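Local coordinates for protein folylpolyglutamate synthase/dihydrofolate synthase (Thermotoga maritima, PDB 1O5Z) that probably catalyses the ATP-dependent, magnesium-requiring addition of L-glutamate to dihydropteroate and to tetrahydrofolate polyglutamates, forming dihydrofolate and lengthening folate polyglutamate chains, at residues G64-M69 against T174-D179; G82-P87 against S131-V136; L154-G159 against D163-V168. One frame throughout, in Å; residues are numbered along the deposited sequence.

Contact 1: residues G64-M69 against T174-D179. With SO4 (sulfate ion), chain C.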
ATOM      1  N   GLY A  64      -1.658   3.722   0.841  1.00 45.66           N
ATOM      2  CA  GLY A  64      -2.252   2.420   0.734  1.00 44.65           C
ATOM      3  C   GLY A  64      -3.229   2.168   1.849  1.00 44.56           C
ATOM      4  O   GLY A  64      -4.314   1.678   1.579  1.00 45.13           O
ATOM      5  N   SER A  65      -2.851   2.440   3.097  1.00 45.10           N
ATOM      6  CA  SER A  65      -3.768   2.271   4.272  1.00 44.89           C
ATOM      7  C   SER A  65      -4.978   3.154   4.156  1.00 44.74           C
ATOM      8  O   SER A  65      -6.100   2.716   4.443  1.00 44.71           O
ATOM      9  CB  SER A  65      -3.143   2.709   5.586  1.00 45.58           C
ATOM     10  OG  SER A  65      -2.071   1.912   6.001  1.00 49.98           O
ATOM     11  N   VAL A  66      -4.762   4.433   3.820  1.00 44.18           N
ATOM     12  CA  VAL A  66      -5.889   5.379   3.725  1.00 44.28           C
ATOM     13  C   VAL A  66      -6.819   4.955   2.588  1.00 44.27           C
ATOM     14  O   VAL A  66      -8.040   4.937   2.767  1.00 44.85           O
ATOM     15  CB  VAL A  66      -5.443   6.836   3.548  1.00 44.58           C
ATOM     16  CG1 VAL A  66      -6.626   7.706   3.148  1.00 46.20           C
ATOM     17  CG2 VAL A  66      -4.794   7.371   4.862  1.00 44.43           C
ATOM     18  N   ALA A  67      -6.261   4.576   1.442  1.00 42.88           N
ATOM     19  CA  ALA A  67      -7.114   4.061   0.351  1.00 43.14           C
ATOM     20  C   ALA A  67      -7.951   2.869   0.792  1.00 43.62           C
ATOM     21  O   ALA A  67      -9.140   2.796   0.533  1.00 44.27           O
ATOM     22  CB  ALA A  67      -6.253   3.662  -0.873  1.00 42.95           C
ATOM     23  N   ASN A  68      -7.284   1.901   1.411  1.00 44.52           N
ATOM     24  CA  ASN A  68      -7.923   0.687   1.887  1.00 44.87           C
ATOM     25  C   ASN A  68      -9.048   0.989   2.859  1.00 44.85           C
ATOM     26  O   ASN A  68     -10.114   0.424   2.758  1.00 44.48           O
ATOM     27  CB  ASN A  68      -6.918  -0.235   2.566  1.00 44.27           C
ATOM     28  CG  ASN A  68      -7.491  -1.584   2.841  1.00 46.02           C
ATOM     29  OD1 ASN A  68      -7.881  -1.884   3.981  1.00 47.48           O
ATOM     30  ND2 ASN A  68      -7.591  -2.416   1.785  1.00 45.03           N
ATOM     31  N   MET A  69      -8.774   1.875   3.805  1.00 44.51           N
ATOM     32  CA  MET A  69      -9.775   2.291   4.779  1.00 45.09           C
ATOM     33  C   MET A  69     -10.998   2.962   4.105  1.00 45.20           C
ATOM     34  O   MET A  69     -12.170   2.663   4.408  1.00 44.92           O
ATOM     35  CB  MET A  69      -9.128   3.241   5.753  1.00 44.78           C
ATOM     36  CG  MET A  69      -8.145   2.573   6.699  1.00 46.44           C
ATOM     37  SD  MET A  69      -7.313   3.826   7.728  1.00 47.80           S
ATOM     38  CE  MET A  69      -6.093   2.873   8.618  1.00 47.47           C
ATOM     39  N   THR A 174      -6.417  13.406  -1.610  1.00 43.74           N
ATOM     40  CA  THR A 174      -5.788  13.256  -0.310  1.00 43.39           C
ATOM     41  C   THR A 174      -4.295  13.129  -0.476  1.00 43.35           C
ATOM     42  O   THR A 174      -3.819  12.351  -1.323  1.00 42.43           O
ATOM     43  CB  THR A 174      -6.367  12.011   0.350  1.00 43.67           C
ATOM     44  OG1 THR A 174      -7.790  12.187   0.457  1.00 41.68           O
ATOM     45  CG2 THR A 174      -5.833  11.803   1.826  1.00 42.11           C
ATOM     46  N   ILE A 175      -3.554  13.929   0.277  1.00 42.59           N
ATOM     47  CA  ILE A 175      -2.117  13.733   0.379  1.00 43.56           C
ATOM     48  C   ILE A 175      -1.787  13.383   1.824  1.00 43.54           C
ATOM     49  O   ILE A 175      -1.738  14.254   2.711  1.00 42.86           O
ATOM     50  CB  ILE A 175      -1.361  14.965  -0.110  1.00 44.29           C
ATOM     51  CG1 ILE A 175      -1.702  15.213  -1.597  1.00 45.01           C
ATOM     52  CG2 ILE A 175       0.159  14.733   0.047  1.00 44.90           C
ATOM     53  CD1 ILE A 175      -1.248  16.547  -2.157  1.00 44.29           C
ATOM     54  N   VAL A 176      -1.615  12.094   2.080  1.00 43.88           N
ATOM     55  CA  VAL A 176      -1.592  11.640   3.459  1.00 45.05           C
ATOM     56  C   VAL A 176      -0.413  12.295   4.186  1.00 46.05           C
ATOM     57  O   VAL A 176      -0.596  12.952   5.220  1.00 46.23           O
ATOM     58  CB  VAL A 176      -1.519  10.099   3.587  1.00 45.13           C
ATOM     59  CG1 VAL A 176      -1.611   9.701   5.093  1.00 45.52           C
ATOM     60  CG2 VAL A 176      -2.605   9.400   2.777  1.00 45.76           C
ATOM     61  N   THR A 177       0.791  12.104   3.619  1.00 46.55           N
ATOM     62  CA  THR A 177       2.015  12.757   4.060  1.00 47.78           C
ATOM     63  C   THR A 177       2.925  13.169   2.914  1.00 48.18           C
ATOM     64  O   THR A 177       2.800  12.701   1.794  1.00 46.23           O
ATOM     65  CB  THR A 177       2.877  11.859   5.046  1.00 48.53           C
ATOM     66  OG1 THR A 177       3.436  10.668   4.398  1.00 48.85           O
ATOM     67  CG2 THR A 177       2.013  11.386   6.249  1.00 50.41           C
ATOM     68  N   VAL A 178       3.875  14.033   3.269  1.00 48.96           N
ATOM     69  CA  VAL A 178       5.001  14.354   2.431  1.00 50.10           C
ATOM     70  C   VAL A 178       6.281  14.189   3.256  1.00 51.09           C
ATOM     71  O   VAL A 178       6.574  15.022   4.120  1.00 49.83           O
ATOM     72  CB  VAL A 178       4.888  15.800   1.905  1.00 50.40           C
ATOM     73  CG1 VAL A 178       6.114  16.140   1.038  1.00 49.73           C
ATOM     74  CG2 VAL A 178       3.513  16.029   1.189  1.00 50.03           C
ATOM     75  N   ASP A 179       7.027  13.115   2.974  1.00 53.10           N
ATOM     76  CA  ASP A 179       8.248  12.768   3.715  1.00 55.37           C
ATOM     77  C   ASP A 179       9.446  12.627   2.770  1.00 56.20           C
ATOM     78  O   ASP A 179       9.287  12.183   1.636  1.00 56.77           O
ATOM     79  CB  ASP A 179       8.022  11.472   4.503  1.00 54.99           C
ATOM     80  CG  ASP A 179       6.867  11.584   5.502  1.00 57.50           C
ATOM     81  OD1 ASP A 179       6.949  12.577   6.293  1.00 57.01           O
ATOM     82  OD2 ASP A 179       5.867  10.754   5.578  1.00 57.01           O
TER
HETATM   83  S   SO4 C 502       1.204   2.662   2.891  1.00 42.19           S
HETATM   84  O1  SO4 C 502       2.332   3.477   3.318  1.00 43.40           O
HETATM   85  O2  SO4 C 502       1.482   1.245   2.853  1.00 43.42           O
HETATM   86  O3  SO4 C 502       0.927   3.146   1.533  1.00 36.26           O
HETATM   87  O4  SO4 C 502       0.060   2.804   3.798  1.00 42.99           O

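Contact 2: residues G82-P87 against S131-V136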
ATOM      1  N   GLY A  82     -14.541   0.101  -6.879  1.00 45.04           N
ATOM      2  CA  GLY A  82     -13.275  -0.356  -7.430  1.00 45.08           C
ATOM      3  C   GLY A  82     -12.170   0.281  -6.609  1.00 45.47           C
ATOM      4  O   GLY A  82     -12.285   1.407  -6.168  1.00 46.78           O
ATOM      5  N   SER A  83     -11.108  -0.446  -6.348  1.00 44.61           N
ATOM      6  CA  SER A  83      -9.987   0.105  -5.628  1.00 44.34           C
ATOM      7  C   SER A  83      -8.706  -0.367  -6.308  1.00 43.44           C
ATOM      8  O   SER A  83      -8.601  -1.480  -6.824  1.00 42.02           O
ATOM      9  CB  SER A  83     -10.036  -0.265  -4.127  1.00 45.15           C
ATOM     10  OG  SER A  83     -10.118  -1.665  -3.920  1.00 46.40           O
ATOM     11  N   TYR A  84      -7.761   0.564  -6.340  1.00 44.69           N
ATOM     12  CA  TYR A  84      -6.535   0.463  -7.138  1.00 44.79           C
ATOM     13  C   TYR A  84      -5.309   0.700  -6.263  1.00 43.96           C
ATOM     14  O   TYR A  84      -5.196   1.761  -5.690  1.00 42.43           O
ATOM     15  CB  TYR A  84      -6.561   1.444  -8.310  1.00 44.59           C
ATOM     16  CG  TYR A  84      -5.389   1.250  -9.186  1.00 44.06           C
ATOM     17  CD1 TYR A  84      -5.107   0.010  -9.726  1.00 45.63           C
ATOM     18  CD2 TYR A  84      -4.514   2.281  -9.442  1.00 47.17           C
ATOM     19  CE1 TYR A  84      -3.995  -0.186 -10.535  1.00 44.27           C
ATOM     20  CE2 TYR A  84      -3.396   2.095 -10.231  1.00 45.61           C
ATOM     21  CZ  TYR A  84      -3.142   0.870 -10.778  1.00 44.79           C
ATOM     22  OH  TYR A  84      -2.007   0.701 -11.550  1.00 46.60           O
ATOM     23  N   TYR A  85      -4.451  -0.323  -6.153  1.00 43.58           N
ATOM     24  CA  TYR A  85      -3.256  -0.239  -5.337  1.00 44.99           C
ATOM     25  C   TYR A  85      -2.006  -0.547  -6.130  1.00 44.09           C
ATOM     26  O   TYR A  85      -2.068  -1.093  -7.216  1.00 43.93           O
ATOM     27  CB  TYR A  85      -3.336  -1.187  -4.151  1.00 44.96           C
ATOM     28  CG  TYR A  85      -4.601  -1.060  -3.324  1.00 46.71           C
ATOM     29  CD1 TYR A  85      -5.783  -1.670  -3.726  1.00 47.52           C
ATOM     30  CD2 TYR A  85      -4.614  -0.350  -2.125  1.00 47.07           C
ATOM     31  CE1 TYR A  85      -6.931  -1.587  -2.936  1.00 48.92           C
ATOM     32  CE2 TYR A  85      -5.773  -0.252  -1.354  1.00 49.08           C
ATOM     33  CZ  TYR A  85      -6.916  -0.866  -1.764  1.00 47.47           C
ATOM     34  OH  TYR A  85      -8.054  -0.766  -1.009  1.00 47.00           O
ATOM     35  N   SER A  86      -0.885  -0.176  -5.535  1.00 44.58           N
ATOM     36  CA  SER A  86       0.468  -0.504  -6.027  1.00 45.71           C
ATOM     37  C   SER A  86       1.418  -0.382  -4.849  1.00 45.53           C
ATOM     38  O   SER A  86       1.203   0.464  -3.994  1.00 46.43           O
ATOM     39  CB  SER A  86       0.965   0.438  -7.125  1.00 45.21           C
ATOM     40  OG  SER A  86       0.827   1.806  -6.723  1.00 47.75           O
ATOM     41  N   PRO A  87       2.438  -1.220  -4.783  1.00 45.12           N
ATOM     42  CA  PRO A  87       2.661  -2.283  -5.752  1.00 46.03           C
ATOM     43  C   PRO A  87       1.842  -3.497  -5.254  1.00 46.14           C
ATOM     44  O   PRO A  87       0.713  -3.311  -4.848  1.00 48.00           O
ATOM     45  CB  PRO A  87       4.173  -2.465  -5.697  1.00 45.68           C
ATOM     46  CG  PRO A  87       4.500  -2.118  -4.213  1.00 46.51           C
ATOM     47  CD  PRO A  87       3.437  -1.217  -3.715  1.00 45.76           C
ATOM     48  N   SER A 131       3.928   2.464 -20.163  1.00 43.53           N
ATOM     49  CA  SER A 131       4.809   1.781 -19.213  1.00 43.71           C
ATOM     50  C   SER A 131       4.017   0.684 -18.519  1.00 44.68           C
ATOM     51  O   SER A 131       2.805   0.604 -18.660  1.00 45.51           O
ATOM     52  CB  SER A 131       5.335   2.776 -18.166  1.00 43.76           C
ATOM     53  OG  SER A 131       4.275   3.273 -17.345  1.00 42.08           O
ATOM     54  N   PHE A 132       4.688  -0.138 -17.733  1.00 45.58           N
ATOM     55  CA  PHE A 132       4.006  -1.115 -16.901  1.00 45.80           C
ATOM     56  C   PHE A 132       2.845  -0.517 -16.136  1.00 45.57           C
ATOM     57  O   PHE A 132       1.683  -0.993 -16.180  1.00 44.70           O
ATOM     58  CB  PHE A 132       5.021  -1.708 -15.902  1.00 46.70           C
ATOM     59  CG  PHE A 132       4.399  -2.538 -14.839  1.00 47.35           C
ATOM     60  CD1 PHE A 132       3.931  -3.820 -15.132  1.00 46.89           C
ATOM     61  CD2 PHE A 132       4.232  -2.029 -13.531  1.00 48.82           C
ATOM     62  CE1 PHE A 132       3.322  -4.587 -14.138  1.00 48.56           C
ATOM     63  CE2 PHE A 132       3.628  -2.800 -12.560  1.00 49.33           C
ATOM     64  CZ  PHE A 132       3.182  -4.081 -12.865  1.00 47.89           C
ATOM     65  N   PHE A 133       3.165   0.517 -15.380  1.00 45.95           N
ATOM     66  CA  PHE A 133       2.178   1.137 -14.480  1.00 45.07           C
ATOM     67  C   PHE A 133       1.050   1.800 -15.249  1.00 44.84           C
ATOM     68  O   PHE A 133      -0.100   1.794 -14.850  1.00 46.27           O
ATOM     69  CB  PHE A 133       2.851   2.155 -13.551  1.00 44.95           C
ATOM     70  CG  PHE A 133       1.941   2.626 -12.444  1.00 46.52           C
ATOM     71  CD1 PHE A 133       1.512   1.738 -11.465  1.00 45.11           C
ATOM     72  CD2 PHE A 133       1.454   3.919 -12.426  1.00 46.11           C
ATOM     73  CE1 PHE A 133       0.648   2.163 -10.468  1.00 47.42           C
ATOM     74  CE2 PHE A 133       0.561   4.334 -11.444  1.00 46.84           C
ATOM     75  CZ  PHE A 133       0.163   3.466 -10.472  1.00 45.44           C
ATOM     76  N   GLU A 134       1.376   2.389 -16.377  1.00 44.98           N
ATOM     77  CA  GLU A 134       0.359   2.930 -17.236  1.00 44.53           C
ATOM     78  C   GLU A 134      -0.597   1.856 -17.678  1.00 43.94           C
ATOM     79  O   GLU A 134      -1.808   2.034 -17.613  1.00 43.99           O
ATOM     80  CB  GLU A 134       1.003   3.634 -18.429  1.00 45.16           C
ATOM     81  CG  GLU A 134       1.651   4.942 -17.931  1.00 44.60           C
ATOM     82  CD  GLU A 134       2.523   5.631 -18.935  1.00 44.98           C
ATOM     83  OE1 GLU A 134       2.785   5.076 -20.052  1.00 42.08           O
ATOM     84  OE2 GLU A 134       2.968   6.732 -18.557  1.00 45.10           O
ATOM     85  N   VAL A 135      -0.064   0.721 -18.116  1.00 43.12           N
ATOM     86  CA  VAL A 135      -0.942  -0.353 -18.593  1.00 42.01           C
ATOM     87  C   VAL A 135      -1.847  -0.888 -17.456  1.00 42.79           C
ATOM     88  O   VAL A 135      -3.042  -1.043 -17.613  1.00 40.52           O
ATOM     89  CB  VAL A 135      -0.131  -1.480 -19.209  1.00 41.54           C
ATOM     90  CG1 VAL A 135      -1.062  -2.660 -19.561  1.00 42.20           C
ATOM     91  CG2 VAL A 135       0.513  -0.997 -20.459  1.00 40.00           C
ATOM     92  N   VAL A 136      -1.241  -1.149 -16.301  1.00 43.73           N
ATOM     93  CA  VAL A 136      -1.975  -1.713 -15.180  1.00 44.30           C
ATOM     94  C   VAL A 136      -3.071  -0.734 -14.720  1.00 45.82           C
ATOM     95  O   VAL A 136      -4.202  -1.115 -14.399  1.00 47.04           O
ATOM     96  CB  VAL A 136      -1.030  -2.076 -14.021  1.00 44.18           C
ATOM     97  CG1 VAL A 136      -1.843  -2.626 -12.822  1.00 45.41           C
ATOM     98  CG2 VAL A 136      -0.047  -3.066 -14.475  1.00 42.20           C
TER

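Contact 3: residues L154-G159 against D163-V168. With SO4 (sulfate ion), chain B.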
ATOM      1  N   LEU A 154      -8.398   5.342  -5.698  1.00 47.66           N
ATOM      2  CA  LEU A 154      -7.144   5.196  -6.408  1.00 47.81           C
ATOM      3  C   LEU A 154      -5.992   5.653  -5.563  1.00 46.91           C
ATOM      4  O   LEU A 154      -5.894   6.807  -5.204  1.00 46.04           O
ATOM      5  CB  LEU A 154      -7.184   6.026  -7.677  1.00 48.77           C
ATOM      6  CG  LEU A 154      -8.476   5.806  -8.468  1.00 51.52           C
ATOM      7  CD1 LEU A 154      -8.666   6.974  -9.412  1.00 55.30           C
ATOM      8  CD2 LEU A 154      -8.352   4.523  -9.199  1.00 51.35           C
ATOM      9  N   GLU A 155      -5.105   4.716  -5.311  1.00 46.30           N
ATOM     10  CA  GLU A 155      -3.837   4.987  -4.729  1.00 47.32           C
ATOM     11  C   GLU A 155      -2.832   5.452  -5.825  1.00 47.22           C
ATOM     12  O   GLU A 155      -2.599   4.771  -6.814  1.00 47.40           O
ATOM     13  CB  GLU A 155      -3.310   3.717  -4.008  1.00 47.95           C
ATOM     14  CG  GLU A 155      -1.948   3.945  -3.385  1.00 49.03           C
ATOM     15  CD  GLU A 155      -1.311   2.736  -2.817  1.00 47.51           C
ATOM     16  OE1 GLU A 155      -1.872   1.632  -2.910  1.00 48.04           O
ATOM     17  OE2 GLU A 155      -0.231   2.933  -2.239  1.00 52.41           O
ATOM     18  N   VAL A 156      -2.200   6.585  -5.583  1.00 47.18           N
ATOM     19  CA  VAL A 156      -1.151   7.082  -6.434  1.00 46.81           C
ATOM     20  C   VAL A 156      -0.044   6.043  -6.469  1.00 47.63           C
ATOM     21  O   VAL A 156       0.318   5.441  -5.423  1.00 48.04           O
ATOM     22  CB  VAL A 156      -0.603   8.412  -5.906  1.00 46.40           C
ATOM     23  CG1 VAL A 156       0.595   8.846  -6.707  1.00 45.39           C
ATOM     24  CG2 VAL A 156      -1.718   9.496  -5.876  1.00 46.93           C
ATOM     25  N   GLY A 157       0.474   5.792  -7.673  1.00 47.30           N
ATOM     26  CA  GLY A 157       1.659   4.932  -7.843  1.00 47.78           C
ATOM     27  C   GLY A 157       2.883   5.567  -7.205  1.00 48.73           C
ATOM     28  O   GLY A 157       3.490   5.009  -6.334  1.00 48.96           O
ATOM     29  N   LEU A 158       3.174   6.792  -7.609  1.00 50.43           N
ATOM     30  CA  LEU A 158       4.380   7.490  -7.245  1.00 52.29           C
ATOM     31  C   LEU A 158       4.178   8.975  -7.558  1.00 51.34           C
ATOM     32  O   LEU A 158       3.669   9.312  -8.634  1.00 51.93           O
ATOM     33  CB  LEU A 158       5.529   6.922  -8.082  1.00 52.33           C
ATOM     34  CG  LEU A 158       6.855   7.626  -8.043  1.00 55.73           C
ATOM     35  CD1 LEU A 158       7.500   7.413  -6.683  1.00 59.28           C
ATOM     36  CD2 LEU A 158       7.758   7.065  -9.114  1.00 55.76           C
ATOM     37  N   GLY A 159       4.609   9.847  -6.650  1.00 50.21           N
ATOM     38  CA  GLY A 159       4.539  11.292  -6.867  1.00 49.34           C
ATOM     39  C   GLY A 159       3.100  11.748  -6.803  1.00 49.29           C
ATOM     40  O   GLY A 159       2.447  11.743  -5.732  1.00 48.96           O
ATOM     41  N   ASP A 163       1.632  10.955 -12.277  1.00 45.93           N
ATOM     42  CA  ASP A 163       1.240   9.610 -12.014  1.00 46.73           C
ATOM     43  C   ASP A 163       0.100   9.207 -12.924  1.00 47.28           C
ATOM     44  O   ASP A 163      -0.810   9.983 -13.159  1.00 47.31           O
ATOM     45  CB  ASP A 163       0.797   9.433 -10.565  1.00 46.56           C
ATOM     46  CG  ASP A 163       0.639   7.988 -10.201  1.00 47.17           C
ATOM     47  OD1 ASP A 163       1.654   7.255 -10.144  1.00 45.78           O
ATOM     48  OD2 ASP A 163      -0.465   7.470 -10.013  1.00 49.56           O
ATOM     49  N   ALA A 164       0.141   7.964 -13.392  1.00 47.26           N
ATOM     50  CA  ALA A 164      -0.873   7.454 -14.276  1.00 47.46           C
ATOM     51  C   ALA A 164      -2.287   7.615 -13.752  1.00 47.32           C
ATOM     52  O   ALA A 164      -3.208   7.798 -14.529  1.00 47.86           O
ATOM     53  CB  ALA A 164      -0.594   5.980 -14.584  1.00 47.84           C
ATOM     54  N   THR A 165      -2.474   7.536 -12.439  1.00 46.87           N
ATOM     55  CA  THR A 165      -3.783   7.721 -11.836  1.00 46.56           C
ATOM     56  C   THR A 165      -4.308   9.146 -11.903  1.00 46.81           C
ATOM     57  O   THR A 165      -5.489   9.391 -11.610  1.00 47.48           O
ATOM     58  CB  THR A 165      -3.777   7.325 -10.303  1.00 47.32           C
ATOM     59  OG1 THR A 165      -2.816   8.112  -9.601  1.00 44.79           O
ATOM     60  CG2 THR A 165      -3.357   5.870 -10.051  1.00 45.37           C
ATOM     61  N   ASN A 166      -3.436  10.105 -12.194  1.00 46.92           N
ATOM     62  CA  ASN A 166      -3.786  11.533 -12.083  1.00 46.81           C
ATOM     63  C   ASN A 166      -4.593  12.093 -13.269  1.00 47.62           C
ATOM     64  O   ASN A 166      -4.723  13.307 -13.440  1.00 48.39           O
ATOM     65  CB  ASN A 166      -2.510  12.360 -11.892  1.00 46.84           C
ATOM     66  CG  ASN A 166      -2.799  13.708 -11.344  1.00 45.77           C
ATOM     67  OD1 ASN A 166      -3.702  13.856 -10.489  1.00 45.88           O
ATOM     68  ND2 ASN A 166      -2.084  14.724 -11.845  1.00 42.05           N
ATOM     69  N   VAL A 167      -5.119  11.193 -14.089  1.00 48.13           N
ATOM     70  CA  VAL A 167      -6.033  11.526 -15.150  1.00 48.44           C
ATOM     71  C   VAL A 167      -7.447  11.756 -14.626  1.00 50.11           C
ATOM     72  O   VAL A 167      -8.329  12.163 -15.374  1.00 49.95           O
ATOM     73  CB  VAL A 167      -6.003  10.444 -16.235  1.00 48.06           C
ATOM     74  CG1 VAL A 167      -4.618  10.399 -16.862  1.00 48.08           C
ATOM     75  CG2 VAL A 167      -6.369   9.084 -15.709  1.00 46.55           C
ATOM     76  N   VAL A 168      -7.671  11.460 -13.340  1.00 51.17           N
ATOM     77  CA  VAL A 168      -9.013  11.540 -12.769  1.00 52.50           C
ATOM     78  C   VAL A 168      -9.333  12.957 -12.339  1.00 52.70           C
ATOM     79  O   VAL A 168      -8.435  13.776 -12.167  1.00 52.85           O
ATOM     80  CB  VAL A 168      -9.204  10.610 -11.526  1.00 52.60           C
ATOM     81  CG1 VAL A 168      -8.905   9.183 -11.877  1.00 55.13           C
ATOM     82  CG2 VAL A 168      -8.364  11.052 -10.316  1.00 52.61           C
TER
HETATM   83  S   SO4 B 501       5.595   8.421  -3.379  1.00 61.78           S
HETATM   84  O1  SO4 B 501       5.332   7.073  -3.887  1.00 67.23           O
HETATM   85  O2  SO4 B 501       6.392   8.328  -2.161  1.00 64.42           O
HETATM   86  O3  SO4 B 501       4.286   9.039  -3.133  1.00 67.31           O
HETATM   87  O4  SO4 B 501       6.275   9.246  -4.367  1.00 63.72           O

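Contact 1: residues G64-M69 against T174-D179
With CG1 anti to the backbone N in both Val66 (chi1 167°) and Val176 (chi1 -176°), each valine is left with CG2 anti to its carbonyl carbon, and these two CG2 methyls are the ones that meet. The side chains reach toward each other tip to tip, Val66 CG2 lying 3.6 Å from Val176 CG2. Thr174 adds a looser touch, its CG2 standing 4.4 Å from Val66 CG1. This join of helix to strand end is therefore apolar and small. One and two residues earlier in the same helix the chemistry changes. Segment 64-69 lies in the first turns of helix 63-77, which follows the P-loop, and backbone amides at its start grip a sulfate: Gly64 N donates to O3 at 2.7 Å and Ser65 N to O4 at 3.0 Å, while Gly62 N and Asn304 ND2 are also hydrogen-bonded to it. The helix N terminus would favour an anion here, consistent with a phosphate of ATP binding in this place. Because Gly64 lacks a side chain, O3 can settle close against its backbone. Beyond the valines, Thr177 OG1 donates to Asp179 OD2 at 2.7 Å from above the carboxylate plane, and Asn61 binds both side chains. Ile57 of strand 53-58, the neighbour of strand 173-175 in the sheet, and Asn275 of helix 271-286 both touch the valine pair.

Contact 2: residues G82-P87 against S131-V136
The hydroxyl of Tyr84 presses against the ring of Phe133, its OH only 3.2 Å from CE1, yet the two rings form neither a stack nor a T-shaped pair. Their planes are inclined at 36° and their centroids lie 5.8 Å apart, with Tyr84 CE2 reaching Phe133 CZ at 3.8 Å. Tyr84 extends across to the helix because its CG is anti to the backbone N (chi1 -174°). Val136 meets this ring in its plane, at the edge, where CG1 is 3.6 Å from Tyr84 OH; the hydroxyl finds its polar partner in Thr137 OG1, on the same helix. In the P-loop NTPase-like alpha/beta fold of the Mur ligase middle domain, these side chains pack helix 132-146 against the end of strand 81-84. The helix starts with a capping box: Glu134 N donates to Ser131 OG, and Ser131 N returns a bond to Glu134 OE1 at 2.9 Å. That carboxylate is also in a salt bridge with Arg37. Past the strand, Ser86 sets its OG 3.8 Å from Phe133 CE1, just before a cis peptide to Pro87. Ser86 OG is hydrogen-bonded to an unidentified bound molecule, which may mark a pocket.

Contact 3: residues L154-G159 against D163-V168
Hydrogen bonds from Gly157 and Leu158 to the carboxylate of Asp163 hold the two segments together. Gly157 N donates to OD2 at 3.0 Å, fairly straight at 164°, and Leu158 N donates to OD1 at 3.0 Å with a more bent approach of 144°; both come from above the carboxylate plane. Asp163 CG, anti to the backbone N (chi1 -169°), swings both oxygens toward these successive amides. OD2 accepts in addition from Thr165 N at 3.2 Å, an Asx turn, and this amide arrives on the opposite face from Gly157 N. Gripped from both faces, the carboxylate should be restrained in its rotation. Thr165 OG1 lies close to the same oxygen and has a further partner in His56 NE2. The two segments span a glycine-rich sequence that fits the second signature of the folylpolyglutamate synthase family, running on from strand 151-155. Van der Waals contacts supplement these bonds. Leu154 CD1 meets Val168 CG1 tip to tip at 3.3 Å, a tight fit, and the side chains of Val156 and Asp163 cross obliquely, with Val156 CG1 3.6 Å from Asp163 CG. Thr165 CG2 rests on the backbone, 3.5 Å from Glu155 O. Anion binding is the third kind of interaction: Gly159 N donates to a sulfate oxygen, O4, at 2.9 Å, Leu158 CD1 flanks the same ion, and Lys197 NZ holds it as well.

From the N terminus, the chain passes the P-loop into 64-69, the first half of contact 1, whose partner 174-179 comes only after more than a hundred residues. Contacts 2 and 3 both fall within that span, one after the other. Contact 2 closes a loop from strand 81-84 to helix 132-146; contact 3 then closes a very short one at the end of strand 151-155, so none of them cross. All three reach one sheet, in which strands 81-84 and 151-155 are neighbours. Phe133 of contact 2 packs on Gly157 of contact 3, Tyr85 touches helix 63-77 of contact 1, and Glu155 lies near Gly64, so the ends of strands 81-84 and 151-155 lie beside the start of helix 63-77.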